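Local atomic coordinates of MxaA (Stigmatella aurantiaca, PDB entry 4W4T), a protein that probably ends myxalamid synthesis on a PKS-NRPS assembly line, with this terminal reductase domain using NADPH to release the product, probably as a primary alcohol. Residues V30-D35 and K222-K227; D39-L44 and I173-T178; A54-L59 and E142-Y147; D80-C85 and R116-R121; T180-L185 and G236-I241. One frame throughout, in Å; residues are numbered along the deposited sequence.

Interaction 1: residues V30-D35 and K222-K227; sequences VEMEAD and KWVAEK
Met32, a selenomethionine, crosses the indole of Trp223 at about a right angle. Its terminal methyl does the touching: Met32 CE lies 3.7 Å from Trp223 CE3 and approaches the ring obliquely. The chain runs extended as far as SE and then bends (chi3 66°), which turns CE toward the six-membered ring. The root of the same side chain meets Val224, with Met32 CB 3.7 Å from Val224 CG2. The other branch of this valine leans on the end of the helix, where Val224 CG1 sits 3.7 Å from Asp35 CB. Glu33 starts away from the partner helix but bends back, so that its OE2 comes to 3.9 Å from Trp223 CH2. Its carboxylate plane stands 83° from the indole plane. No hydrogen bond joins the two segments. The polar ends look elsewhere: Asp35 to Tyr159 and Arg163, the indole NH to Glu209 O. Lys227 CG lies over one face of the indole. The two helical segments run nearly parallel, their axes 9.3 Å apart and crossing at -25°. Helix 28-35 thus packs on helix 217-234, which carries the NADPH-binding Lys222. Tyr159 of helix 159-177 touches both, and Tyr187 of strand 185-188 packs against Ala225.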
# COMPACT_ATOMS: atom_id res chain seq x y z
N VAL A 30 -10.15 21.08 10.18
CA VAL A 30 -9.74 22.46 10.43
C VAL A 30 -8.90 22.98 9.28
O VAL A 30 -9.15 24.07 8.75
CB VAL A 30 -8.97 22.59 11.75
CG1 VAL A 30 -8.37 23.99 11.88
CG2 VAL A 30 -9.90 22.32 12.91
N GLU A 31 -7.90 22.20 8.88
CA GLU A 31 -7.06 22.53 7.73
C GLU A 31 -7.87 22.68 6.44
O GLU A 31 -7.61 23.58 5.65
CB GLU A 31 -5.99 21.47 7.53
CG GLU A 31 -5.09 21.25 8.74
CD GLU A 31 -4.33 19.93 8.66
OE1 GLU A 31 -4.43 19.26 7.61
OE2 GLU A 31 -3.64 19.57 9.63
N MSE A 32 -8.83 21.78 6.22
CA MSE A 32 -9.68 21.84 5.03
C MSE A 32 -10.44 23.14 4.96
O MSE A 32 -10.48 23.81 3.92
CB MSE A 32 -10.65 20.66 5.01
CG MSE A 32 -9.97 19.32 4.80
SE MSE A 32 -11.21 17.83 5.14
CE MSE A 32 -12.47 18.13 3.66
N GLU A 33 -11.05 23.51 6.08
CA GLU A 33 -11.77 24.78 6.16
C GLU A 33 -10.85 25.97 5.92
O GLU A 33 -11.22 26.93 5.24
CB GLU A 33 -12.46 24.91 7.52
CG GLU A 33 -13.67 24.01 7.69
CD GLU A 33 -14.87 24.47 6.87
OE1 GLU A 33 -14.75 25.46 6.12
OE2 GLU A 33 -15.94 23.84 6.97
N ALA A 34 -9.66 25.92 6.50
CA ALA A 34 -8.67 26.97 6.29
C ALA A 34 -8.30 27.05 4.81
O ALA A 34 -8.24 28.14 4.24
CB ALA A 34 -7.43 26.73 7.14
N ASP A 35 -8.05 25.90 4.20
CA ASP A 35 -7.62 25.83 2.80
C ASP A 35 -8.73 26.23 1.81
O ASP A 35 -8.45 26.61 0.66
CB ASP A 35 -7.09 24.42 2.48
CG ASP A 35 -5.72 24.15 3.10
OD1 ASP A 35 -5.00 25.13 3.42
OD2 ASP A 35 -5.34 22.97 3.26
N LYS A 222 -10.67 17.25 -2.93
CA LYS A 222 -11.55 17.70 -4.00
C LYS A 222 -12.68 18.56 -3.43
O LYS A 222 -13.16 19.48 -4.08
CB LYS A 222 -12.10 16.51 -4.80
CG LYS A 222 -11.03 15.76 -5.61
CD LYS A 222 -10.40 16.61 -6.73
CE LYS A 222 -11.36 16.79 -7.93
NZ LYS A 222 -10.66 17.38 -9.12
N TRP A 223 -13.11 18.25 -2.21
CA TRP A 223 -14.09 19.09 -1.53
C TRP A 223 -13.53 20.51 -1.37
O TRP A 223 -14.18 21.50 -1.70
CB TRP A 223 -14.44 18.49 -0.17
CG TRP A 223 -15.43 19.26 0.63
CD1 TRP A 223 -16.79 19.07 0.67
CD2 TRP A 223 -15.15 20.33 1.54
NE1 TRP A 223 -17.37 19.96 1.55
CE2 TRP A 223 -16.39 20.75 2.10
CE3 TRP A 223 -13.98 20.98 1.95
CZ2 TRP A 223 -16.48 21.78 3.03
CZ3 TRP A 223 -14.07 22.01 2.88
CH2 TRP A 223 -15.31 22.40 3.40
N VAL A 224 -12.31 20.61 -0.86
CA VAL A 224 -11.68 21.91 -0.68
C VAL A 224 -11.55 22.64 -2.03
O VAL A 224 -11.86 23.83 -2.14
CB VAL A 224 -10.30 21.75 -0.00
CG1 VAL A 224 -9.60 23.08 0.09
CG2 VAL A 224 -10.48 21.15 1.38
N ALA A 225 -11.06 21.93 -3.05
CA ALA A 225 -10.92 22.53 -4.38
C ALA A 225 -12.25 23.10 -4.88
O ALA A 225 -12.31 24.23 -5.38
CB ALA A 225 -10.37 21.51 -5.37
N GLU A 226 -13.33 22.33 -4.73
CA GLU A 226 -14.61 22.82 -5.24
C GLU A 226 -15.10 24.02 -4.44
O GLU A 226 -15.70 24.93 -5.01
CB GLU A 226 -15.67 21.70 -5.23
CG GLU A 226 -16.71 21.88 -6.34
CD GLU A 226 -17.89 20.96 -6.15
OE1 GLU A 226 -17.85 19.84 -6.69
OE2 GLU A 226 -18.85 21.36 -5.46
N LYS A 227 -14.81 24.06 -3.14
CA LYS A 227 -15.12 25.25 -2.33
C LYS A 227 -14.41 26.49 -2.89
O LYS A 227 -15.01 27.57 -2.99
CB LYS A 227 -14.72 25.04 -0.87
CG LYS A 227 -15.55 23.98 -0.15
CD LYS A 227 -16.95 24.48 0.15
CE LYS A 227 -16.97 25.28 1.43
NZ LYS A 227 -18.37 25.70 1.74

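Interaction 2: residues D39-L44 and I173-T178; sequences DAEIAL and ILRLAT
Arg175 sends CG trans to its backbone N (chi1 -162°) and bends farther out at the CG-CD bond, which carries the guanidinium to the acidic residues Asp39 and Glu41. Glu41 is bent at chi2, which swings OE2 to the same group. Both carboxylates come to the guanidinium edge. Asp39 OD2 takes a weak bond of 3.4 Å from Arg175 NH2, and Glu41 OE2 takes a weak one of 3.3 Å from Arg175 NH1. The carboxylate planes are turned 32° and 35° from the guanidinium. Ile42 lies against the guanidinium: its CD1 is over one face, 4.0 Å from Arg175 CZ. Its other branch rests against the helix, with Ile42 CG2 3.8 Å from Leu174 CB. Ala43 O rests 3.4 Å from Thr178 CB. A water 2.8 Å from Ala43 O and 2.7 Å from Thr178 O probably bridges these carbonyls. A type I turn from Asp39 to Ile42 and an inverse gamma turn at Ile42 shape the loop. Glu172 is the stronger partner of Arg175. Asp39 and Glu41 add two long, weak bonds beside a small apolar patch, so charge probably guides the loop to the helix more than it grips it.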
# COMPACT_ATOMS: atom_id res chain seq x y z
N ASP A 39 -7.85 33.27 -1.42
CA ASP A 39 -7.05 34.50 -1.28
C ASP A 39 -7.81 35.70 -1.83
O ASP A 39 -8.41 35.62 -2.90
CB ASP A 39 -5.72 34.37 -2.00
CG ASP A 39 -4.85 33.29 -1.42
OD1 ASP A 39 -5.04 32.93 -0.23
OD2 ASP A 39 -3.96 32.79 -2.15
N ALA A 40 -7.76 36.80 -1.09
CA ALA A 40 -8.56 37.98 -1.41
C ALA A 40 -8.26 38.55 -2.79
O ALA A 40 -9.16 39.10 -3.44
CB ALA A 40 -8.34 39.06 -0.35
N GLU A 41 -7.02 38.42 -3.24
CA GLU A 41 -6.63 39.03 -4.51
C GLU A 41 -7.13 38.23 -5.71
O GLU A 41 -7.16 38.75 -6.82
CB GLU A 41 -5.11 39.20 -4.59
CG GLU A 41 -4.31 37.92 -4.75
CD GLU A 41 -3.89 37.31 -3.43
OE1 GLU A 41 -4.49 37.65 -2.39
OE2 GLU A 41 -2.94 36.48 -3.43
N ILE A 42 -7.52 36.98 -5.49
CA ILE A 42 -8.09 36.20 -6.58
C ILE A 42 -9.54 36.64 -6.74
O ILE A 42 -10.47 36.05 -6.17
CB ILE A 42 -7.97 34.70 -6.34
CG1 ILE A 42 -6.49 34.33 -6.16
CG2 ILE A 42 -8.62 33.91 -7.48
CD1 ILE A 42 -6.24 32.89 -5.79
N ALA A 43 -9.72 37.70 -7.52
CA ALA A 43 -11.01 38.34 -7.73
C ALA A 43 -10.98 39.06 -9.07
O ALA A 43 -9.93 39.14 -9.70
CB ALA A 43 -11.32 39.30 -6.59
N LEU A 44 -12.11 39.58 -9.52
CA LEU A 44 -12.17 40.19 -10.84
C LEU A 44 -11.26 41.42 -10.88
O LEU A 44 -10.54 41.62 -11.85
CB LEU A 44 -13.62 40.56 -11.21
CG LEU A 44 -14.64 39.42 -11.31
CD1 LEU A 44 -15.93 39.86 -11.97
CD2 LEU A 44 -14.05 38.23 -12.05
N ILE A 173 -4.95 27.93 -10.72
CA ILE A 173 -5.81 28.01 -11.91
C ILE A 173 -6.76 29.18 -11.76
O ILE A 173 -6.99 29.93 -12.72
CB ILE A 173 -6.60 26.68 -12.12
CG1 ILE A 173 -5.68 25.60 -12.70
CG2 ILE A 173 -7.86 26.89 -13.00
CD1 ILE A 173 -5.17 25.92 -14.12
N LEU A 174 -7.32 29.34 -10.57
CA LEU A 174 -8.21 30.48 -10.32
C LEU A 174 -7.44 31.80 -10.43
O LEU A 174 -7.97 32.79 -10.91
CB LEU A 174 -8.87 30.38 -8.95
CG LEU A 174 -9.86 29.22 -8.84
CD1 LEU A 174 -10.34 29.04 -7.39
CD2 LEU A 174 -11.05 29.43 -9.79
N ARG A 175 -6.20 31.78 -9.98
CA ARG A 175 -5.31 32.94 -10.13
C ARG A 175 -5.14 33.33 -11.60
O ARG A 175 -5.23 34.49 -11.97
CB ARG A 175 -3.96 32.63 -9.50
CG ARG A 175 -3.13 33.85 -9.21
CD ARG A 175 -1.77 33.49 -8.59
NE ARG A 175 -1.88 32.68 -7.37
CZ ARG A 175 -2.26 33.16 -6.18
NH1 ARG A 175 -2.61 34.44 -6.05
NH2 ARG A 175 -2.30 32.36 -5.13
N LEU A 176 -4.86 32.34 -12.44
CA LEU A 176 -4.69 32.57 -13.87
C LEU A 176 -5.99 33.07 -14.50
O LEU A 176 -5.99 33.96 -15.36
CB LEU A 176 -4.21 31.29 -14.55
CG LEU A 176 -4.04 31.34 -16.07
CD1 LEU A 176 -2.86 32.23 -16.44
CD2 LEU A 176 -3.87 29.94 -16.65
N ALA A 177 -7.11 32.50 -14.06
CA ALA A 177 -8.42 32.85 -14.60
C ALA A 177 -8.81 34.29 -14.25
O ALA A 177 -9.70 34.86 -14.87
CB ALA A 177 -9.48 31.88 -14.09
N THR A 178 -8.14 34.88 -13.26
CA THR A 178 -8.45 36.25 -12.87
C THR A 178 -7.28 37.20 -13.12
O THR A 178 -7.35 38.36 -12.72
CB THR A 178 -8.85 36.34 -11.38
OG1 THR A 178 -7.82 35.76 -10.57
CG2 THR A 178 -10.17 35.63 -11.12
O HOH W 1 -6.35 38.78 -9.55
O HOH W 2 -7.81 40.45 -11.02

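Interaction 3: residues A54-L59 and E142-Y147; sequences ALRTIL and EIDAIY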
# COMPACT_ATOMS: atom_id res chain seq x y z
N ALA A 54 -15.82 34.53 -30.41
CA ALA A 54 -15.29 33.18 -30.59
C ALA A 54 -14.05 32.94 -29.72
O ALA A 54 -13.20 33.84 -29.61
CB ALA A 54 -14.95 32.96 -32.07
N LEU A 55 -13.96 31.76 -29.12
CA LEU A 55 -12.80 31.36 -28.32
C LEU A 55 -11.62 31.05 -29.21
O LEU A 55 -11.70 30.16 -30.07
CB LEU A 55 -13.11 30.13 -27.46
CG LEU A 55 -14.10 30.18 -26.29
CD1 LEU A 55 -14.21 28.81 -25.66
CD2 LEU A 55 -13.71 31.21 -25.25
N ARG A 56 -10.51 31.75 -28.98
CA ARG A 56 -9.32 31.57 -29.80
C ARG A 56 -8.40 30.50 -29.19
O ARG A 56 -7.73 29.76 -29.91
CB ARG A 56 -8.58 32.91 -29.95
CG ARG A 56 -9.41 34.04 -30.58
CD ARG A 56 -8.83 35.41 -30.24
NE ARG A 56 -8.95 35.66 -28.81
CZ ARG A 56 -8.64 36.79 -28.20
NH1 ARG A 56 -8.18 37.84 -28.89
NH2 ARG A 56 -8.80 36.88 -26.90
N THR A 57 -8.37 30.44 -27.86
CA THR A 57 -7.42 29.59 -27.15
C THR A 57 -8.03 28.99 -25.89
O THR A 57 -8.87 29.60 -25.24
CB THR A 57 -6.18 30.36 -26.70
OG1 THR A 57 -6.63 31.42 -25.85
CG2 THR A 57 -5.43 30.95 -27.89
N ILE A 58 -7.56 27.80 -25.55
CA ILE A 58 -8.05 27.07 -24.39
C ILE A 58 -6.90 26.44 -23.64
O ILE A 58 -6.01 25.83 -24.24
CB ILE A 58 -9.06 25.98 -24.82
CG1 ILE A 58 -10.35 26.63 -25.32
CG2 ILE A 58 -9.31 25.01 -23.66
CD1 ILE A 58 -11.39 25.66 -25.92
N LEU A 59 -6.89 26.57 -22.32
CA LEU A 59 -5.93 25.84 -21.51
C LEU A 59 -6.56 24.57 -20.93
O LEU A 59 -7.57 24.65 -20.24
CB LEU A 59 -5.38 26.70 -20.38
CG LEU A 59 -4.43 25.95 -19.44
CD1 LEU A 59 -3.13 25.57 -20.12
CD2 LEU A 59 -4.15 26.76 -18.16
N GLU A 142 -2.79 35.11 -23.06
CA GLU A 142 -3.08 34.30 -24.24
C GLU A 142 -4.36 33.45 -24.15
O GLU A 142 -5.07 33.27 -25.15
CB GLU A 142 -1.87 33.40 -24.53
CG GLU A 142 -0.63 34.23 -24.90
CD GLU A 142 0.51 33.40 -25.48
OE1 GLU A 142 0.51 32.16 -25.32
OE2 GLU A 142 1.40 34.00 -26.11
N ILE A 143 -4.68 32.98 -22.95
CA ILE A 143 -5.76 32.00 -22.77
C ILE A 143 -7.15 32.60 -22.67
O ILE A 143 -7.37 33.53 -21.89
CB ILE A 143 -5.52 31.15 -21.51
CG1 ILE A 143 -4.19 30.43 -21.61
CG2 ILE A 143 -6.70 30.14 -21.29
CD1 ILE A 143 -4.06 29.55 -22.84
N ASP A 144 -8.11 32.06 -23.44
CA ASP A 144 -9.46 32.58 -23.38
C ASP A 144 -10.31 31.83 -22.35
O ASP A 144 -11.17 32.42 -21.70
CB ASP A 144 -10.15 32.51 -24.76
CG ASP A 144 -9.61 33.55 -25.75
OD1 ASP A 144 -8.95 34.53 -25.34
OD2 ASP A 144 -9.87 33.40 -26.96
N ALA A 145 -10.08 30.54 -22.24
CA ALA A 145 -10.87 29.72 -21.33
C ALA A 145 -10.06 28.52 -20.81
O ALA A 145 -9.06 28.10 -21.40
CB ALA A 145 -12.16 29.25 -22.02
N ILE A 146 -10.49 27.99 -19.67
CA ILE A 146 -9.75 26.94 -18.98
C ILE A 146 -10.63 25.72 -18.70
O ILE A 146 -11.71 25.85 -18.14
CB ILE A 146 -9.17 27.43 -17.64
CG1 ILE A 146 -8.22 28.61 -17.87
CG2 ILE A 146 -8.43 26.29 -16.92
CD1 ILE A 146 -8.10 29.54 -16.69
N TYR A 147 -10.15 24.55 -19.10
CA TYR A 147 -10.75 23.28 -18.69
C TYR A 147 -9.79 22.66 -17.67
O TYR A 147 -8.72 22.17 -18.04
CB TYR A 147 -10.99 22.35 -19.88
CG TYR A 147 -12.09 22.83 -20.81
CD1 TYR A 147 -11.91 23.95 -21.61
CD2 TYR A 147 -13.30 22.15 -20.90
CE1 TYR A 147 -12.91 24.40 -22.47
CE2 TYR A 147 -14.31 22.60 -21.76
CZ TYR A 147 -14.10 23.73 -22.54
OH TYR A 147 -15.09 24.16 -23.40
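Leu59 and Ile146 pair in the parallel sheet of the Rossmann fold, between strands 57-61 and 145-148. This inner end is tight. Leu59 N gives a 2.8 Å bond to Ala145 O, and Leu59 O accepts an equal one from Tyr147 N. On the face of Ile58, its CG2 lies 3.5 Å from Tyr147 CD1, oblique to the ring. Leu59 points to the other face, where its CB packs on Ile143 CG2; Leu176 and Ile173 of helix 159-177 cover that side. Toward the strand starts the pairing becomes irregular, with Asp144 N bonded to Thr57 O, and side chains add to it. Leu55 and Arg56 lie at the more open edge, where Leu55 CD2 lightly touches Asp144 CB and Ala145 CB. Arg56 is held by Asp144, its guanidinium side-on and 19° from the carboxylate plane. Arg56 NE uses the syn lone pair of Asp144 OD2, while NH2 reaches Asp144 OD1 at 2.8 Å. OD1 also pairs with Arg181. The anti lone pair of OD2 takes the Arg56 backbone N at 2.7 Å. Just inside, Thr57 has its hydroxyl between backbone N and carbonyl carbon (chi1 59°). From there Thr57 OG1 donates a short 2.5 Å bond to Glu142 O.

Interaction 4: residues D80-C85 and R116-R121; sequences DARIYC and RIVPVR
Strands 82-87 and 117-121 are the two strands of a beta-alpha-beta unit, with helix 92-105 between them, and here they pair in parallel. Ile83 lies opposite Ile117, Tyr84 opposite Val118 and Cys85 opposite Pro119. The backbone bonds alternate along the pair: Ile83 N to Arg116 O, Val118 N to Ile83 O, Cys85 N to Val118 O, Val120 N to Cys85 O. The first of these is 2.7 Å. On one face, Val118 lies beside Tyr84 and points the same way. Val118 CB sits over the ring face in a CH-pi contact, 4.0 Å from the centroid and 19° off the normal. Val120 CG2 comes to the ring edge, 3.6 Å from Tyr84 CD2. Arg82 NH2 bonds to Tyr84 OH at 2.6 Å and so helps to hold the phenol. On the other face, Cys85 SG rests 3.9 Å from Ile117 CG2, under helices 66-78 and 92-105. At the start of the pair, Arg116 folds back with bends at chi2 (-77°) and chi3. Its NE and NH2 then both grip Ala81 O, at 3.1 Å and 2.8 Å, with the oxygen in the guanidinium plane. Arg116 NH2 also bonds to Thr79 O, and NH1 to Cys76 O. The charge is thus met by main-chain carbonyls, which fixes the rotation of the guanidinium and ties the strand entrance to the turn after helix 66-78.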
# COMPACT_ATOMS: atom_id res chain seq x y z
N ASP A 80 -12.49 25.29 -32.76
CA ASP A 80 -11.33 25.56 -33.59
C ASP A 80 -10.31 26.40 -32.80
O ASP A 80 -9.56 27.18 -33.38
CB ASP A 80 -11.72 26.25 -34.89
CG ASP A 80 -12.33 27.62 -34.67
OD1 ASP A 80 -12.79 27.90 -33.55
OD2 ASP A 80 -12.35 28.42 -35.63
N ALA A 81 -10.31 26.23 -31.48
CA ALA A 81 -9.35 26.93 -30.64
C ALA A 81 -8.04 26.16 -30.57
O ALA A 81 -8.03 24.94 -30.72
CB ALA A 81 -9.92 27.15 -29.24
N ARG A 82 -6.93 26.86 -30.37
CA ARG A 82 -5.68 26.17 -30.09
C ARG A 82 -5.76 25.68 -28.64
O ARG A 82 -6.20 26.42 -27.77
CB ARG A 82 -4.47 27.10 -30.31
CG ARG A 82 -4.30 27.47 -31.79
CD ARG A 82 -3.02 28.22 -32.07
NE ARG A 82 -2.96 29.48 -31.35
CZ ARG A 82 -2.10 29.74 -30.38
NH1 ARG A 82 -1.21 28.83 -30.03
NH2 ARG A 82 -2.12 30.92 -29.78
N ILE A 83 -5.37 24.44 -28.40
CA ILE A 83 -5.51 23.85 -27.08
C ILE A 83 -4.16 23.78 -26.39
O ILE A 83 -3.35 22.89 -26.66
CB ILE A 83 -6.12 22.42 -27.12
CG1 ILE A 83 -7.32 22.33 -28.07
CG2 ILE A 83 -6.47 21.96 -25.69
CD1 ILE A 83 -8.50 23.22 -27.69
N TYR A 84 -3.92 24.73 -25.48
CA TYR A 84 -2.73 24.71 -24.65
C TYR A 84 -2.88 23.62 -23.60
O TYR A 84 -3.87 23.59 -22.88
CB TYR A 84 -2.52 26.07 -23.97
CG TYR A 84 -2.12 27.17 -24.93
CD1 TYR A 84 -3.03 27.74 -25.81
CD2 TYR A 84 -0.81 27.65 -24.93
CE1 TYR A 84 -2.65 28.75 -26.68
CE2 TYR A 84 -0.42 28.66 -25.80
CZ TYR A 84 -1.34 29.21 -26.67
OH TYR A 84 -0.93 30.22 -27.52
N CYS A 85 -1.88 22.74 -23.51
CA CYS A 85 -1.92 21.62 -22.57
C CYS A 85 -0.79 21.64 -21.56
O CYS A 85 0.36 21.45 -21.91
CB CYS A 85 -1.89 20.30 -23.33
SG CYS A 85 -3.32 20.06 -24.39
N ARG A 116 -3.04 21.68 -33.44
CA ARG A 116 -3.99 22.27 -32.51
C ARG A 116 -3.49 22.31 -31.05
O ARG A 116 -3.98 23.09 -30.24
CB ARG A 116 -5.33 21.50 -32.55
CG ARG A 116 -6.01 21.47 -33.92
CD ARG A 116 -6.70 22.78 -34.25
NE ARG A 116 -7.65 23.17 -33.20
CZ ARG A 116 -8.87 22.68 -33.07
NH1 ARG A 116 -9.33 21.76 -33.91
NH2 ARG A 116 -9.65 23.10 -32.08
N ILE A 117 -2.50 21.47 -30.74
CA ILE A 117 -2.03 21.26 -29.37
C ILE A 117 -0.76 22.08 -29.09
O ILE A 117 0.19 22.03 -29.86
CB ILE A 117 -1.73 19.78 -29.09
CG1 ILE A 117 -2.95 18.91 -29.35
CG2 ILE A 117 -1.24 19.61 -27.67
CD1 ILE A 117 -2.65 17.43 -29.27
N VAL A 118 -0.77 22.83 -28.00
CA VAL A 118 0.38 23.60 -27.57
C VAL A 118 0.78 23.24 -26.17
O VAL A 118 0.13 23.70 -25.22
CB VAL A 118 0.06 25.12 -27.61
CG1 VAL A 118 1.30 25.92 -27.20
CG2 VAL A 118 -0.47 25.54 -28.93
N PRO A 119 1.81 22.41 -26.04
CA PRO A 119 2.16 22.09 -24.67
C PRO A 119 2.69 23.32 -23.92
O PRO A 119 3.31 24.22 -24.50
CB PRO A 119 3.24 21.05 -24.79
CG PRO A 119 3.14 20.49 -26.10
CD PRO A 119 2.49 21.55 -26.99
N VAL A 120 2.38 23.36 -22.63
CA VAL A 120 2.91 24.36 -21.73
C VAL A 120 3.63 23.57 -20.67
O VAL A 120 3.00 22.80 -19.96
CB VAL A 120 1.78 25.25 -21.15
CG1 VAL A 120 2.35 26.28 -20.13
CG2 VAL A 120 1.02 25.97 -22.26
N ARG A 121 4.95 23.71 -20.61
CA ARG A 121 5.72 23.02 -19.58
C ARG A 121 5.31 23.53 -18.21
O ARG A 121 5.29 24.74 -17.99
CB ARG A 121 7.23 23.24 -19.74
CG ARG A 121 7.89 22.65 -20.96
CD ARG A 121 9.36 23.05 -20.95
NE ARG A 121 9.97 22.70 -19.67
CZ ARG A 121 11.10 23.22 -19.20
NH1 ARG A 121 11.75 24.14 -19.90
NH2 ARG A 121 11.57 22.81 -18.03

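Interaction 5: residues T180-L185 and G236-I241; sequences TRIKPL and GLPVTI
Leu185 and Val239 form a parallel bridge, and the touching parts of the two segments run 22° apart. Leu185 N donates to Pro238 O at 2.9 Å, in the carbonyl plane. Thr240 N returns a bond of 2.9 Å to Leu185 O. Before the bridge both segments are irregular, and side chains make the contact. Ile182 stands roughly perpendicular to Pro238, its CG2 3.8 Å from Pro238 CD. The same methyl is 4.0 Å from Leu237 CD1, and the two side chains pass alongside each other, running opposite ways. With chi1 at -174°, Leu237 CG swings away from its own N, which lets CD1 reach in to 3.5 Å from Lys183 O. The two prolines sit abreast: Pro184 CB is 4.2 Å from Pro238 CB, and Pro184 CA makes a CA-H...O contact with Pro238 O. Lys183 turns away and gives its ammonium to carbonyls, among them Leu176 O. Gly236 closes helix 217-234 with a Schellman motif, and the chain then enters strand 239-248. Leu174 and Ala177 of helix 159-177 pack on Leu237. Such a passage from helix into a parallel strand is typical of the alternating beta-alpha units of a Rossmann fold.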
# COMPACT_ATOMS: atom_id res chain seq x y z
N THR A 180 -4.93 39.49 -15.47
CA THR A 180 -4.89 40.22 -16.73
C THR A 180 -6.29 40.38 -17.30
O THR A 180 -6.82 41.49 -17.39
CB THR A 180 -4.00 39.52 -17.76
OG1 THR A 180 -2.68 39.34 -17.23
CG2 THR A 180 -3.91 40.34 -19.04
N ARG A 181 -6.89 39.26 -17.69
CA ARG A 181 -8.24 39.26 -18.25
C ARG A 181 -8.99 38.00 -17.85
O ARG A 181 -8.41 36.93 -17.72
CB ARG A 181 -8.20 39.40 -19.76
CG ARG A 181 -7.44 38.32 -20.50
CD ARG A 181 -7.42 38.69 -21.98
NE ARG A 181 -6.83 37.70 -22.86
CZ ARG A 181 -7.52 36.73 -23.44
NH1 ARG A 181 -8.82 36.63 -23.20
NH2 ARG A 181 -6.92 35.87 -24.25
N ILE A 182 -10.29 38.16 -17.65
CA ILE A 182 -11.15 37.09 -17.15
C ILE A 182 -11.24 35.90 -18.08
O ILE A 182 -11.42 36.05 -19.30
CB ILE A 182 -12.58 37.62 -16.87
CG1 ILE A 182 -12.52 38.75 -15.84
CG2 ILE A 182 -13.51 36.48 -16.40
CD1 ILE A 182 -11.68 38.40 -14.64
N LYS A 183 -11.11 34.70 -17.51
CA LYS A 183 -11.17 33.47 -18.27
C LYS A 183 -12.18 32.52 -17.65
O LYS A 183 -12.01 32.07 -16.52
CB LYS A 183 -9.79 32.80 -18.34
CG LYS A 183 -8.67 33.74 -18.77
CD LYS A 183 -7.31 33.06 -18.71
CE LYS A 183 -6.15 34.07 -18.92
NZ LYS A 183 -6.15 35.16 -17.90
N PRO A 184 -13.25 32.20 -18.40
CA PRO A 184 -14.19 31.20 -17.87
C PRO A 184 -13.48 29.89 -17.55
O PRO A 184 -12.52 29.47 -18.23
CB PRO A 184 -15.19 31.03 -19.02
CG PRO A 184 -15.19 32.37 -19.69
CD PRO A 184 -13.74 32.82 -19.64
N LEU A 185 -13.98 29.25 -16.51
CA LEU A 185 -13.38 28.04 -15.99
C LEU A 185 -14.37 26.88 -15.98
O LEU A 185 -15.42 26.96 -15.36
CB LEU A 185 -12.86 28.28 -14.58
CG LEU A 185 -12.48 26.99 -13.85
CD1 LEU A 185 -11.25 26.35 -14.49
CD2 LEU A 185 -12.27 27.27 -12.38
N GLY A 236 -17.72 36.36 -9.06
CA GLY A 236 -18.05 36.78 -10.41
C GLY A 236 -17.32 36.10 -11.55
O GLY A 236 -17.55 36.41 -12.72
N LEU A 237 -16.40 35.18 -11.22
CA LEU A 237 -15.78 34.35 -12.25
C LEU A 237 -16.83 33.43 -12.87
O LEU A 237 -17.56 32.75 -12.13
CB LEU A 237 -14.63 33.52 -11.67
CG LEU A 237 -13.82 32.72 -12.69
CD1 LEU A 237 -13.04 33.68 -13.60
CD2 LEU A 237 -12.86 31.75 -11.97
N PRO A 238 -16.92 33.40 -14.21
CA PRO A 238 -17.81 32.43 -14.85
C PRO A 238 -17.23 31.03 -14.74
O PRO A 238 -16.12 30.77 -15.21
CB PRO A 238 -17.87 32.89 -16.30
CG PRO A 238 -17.38 34.31 -16.30
CD PRO A 238 -16.36 34.35 -15.18
N VAL A 239 -18.00 30.13 -14.13
CA VAL A 239 -17.54 28.79 -13.82
C VAL A 239 -18.62 27.77 -14.14
O VAL A 239 -19.79 28.04 -13.90
CB VAL A 239 -17.17 28.65 -12.32
CG1 VAL A 239 -16.90 27.22 -11.97
CG2 VAL A 239 -15.96 29.54 -11.97
N THR A 240 -18.22 26.63 -14.67
CA THR A 240 -19.10 25.45 -14.68
C THR A 240 -18.44 24.40 -13.79
O THR A 240 -17.21 24.23 -13.80
CB THR A 240 -19.35 24.91 -16.11
OG1 THR A 240 -18.20 24.21 -16.58
CG2 THR A 240 -19.65 26.04 -17.05
N ILE A 241 -19.25 23.71 -12.99
CA ILE A 241 -18.73 22.65 -12.14
C ILE A 241 -19.29 21.31 -12.56
O ILE A 241 -20.48 21.08 -12.48
CB ILE A 241 -19.06 22.92 -10.66
CG1 ILE A 241 -18.40 24.24 -10.23
CG2 ILE A 241 -18.60 21.74 -9.79
CD1 ILE A 241 -18.73 24.66 -8.80

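Overall arrangement
Interactions 3, 4 and 5 belong to one parallel sheet. Strand 57-61 joins interactions 3 and 4, whose centres are 9 Å apart: Ile58 N bonds to Arg82 O and Ile58 O to Tyr84 N. Interactions 3 and 5 meet through Ile146 N and Pro184 O, and Asp144 OD1 makes a 2.7 Å salt bridge to Arg181 NH2. Interaction 2 lies 9 Å from interaction 5, centre to centre, and Lys183 probably bonds to Leu176 O and Ala177 O. Interaction 1 meets interaction 5 where Glu226 OE1 packs on Ile241 CG2. The NADPH site is near, though empty here: Lys222 lies in segment 222-227 without touching 30-35, and the side chain of Leu59 is about 7 Å from that of NADPH-binding Ile124.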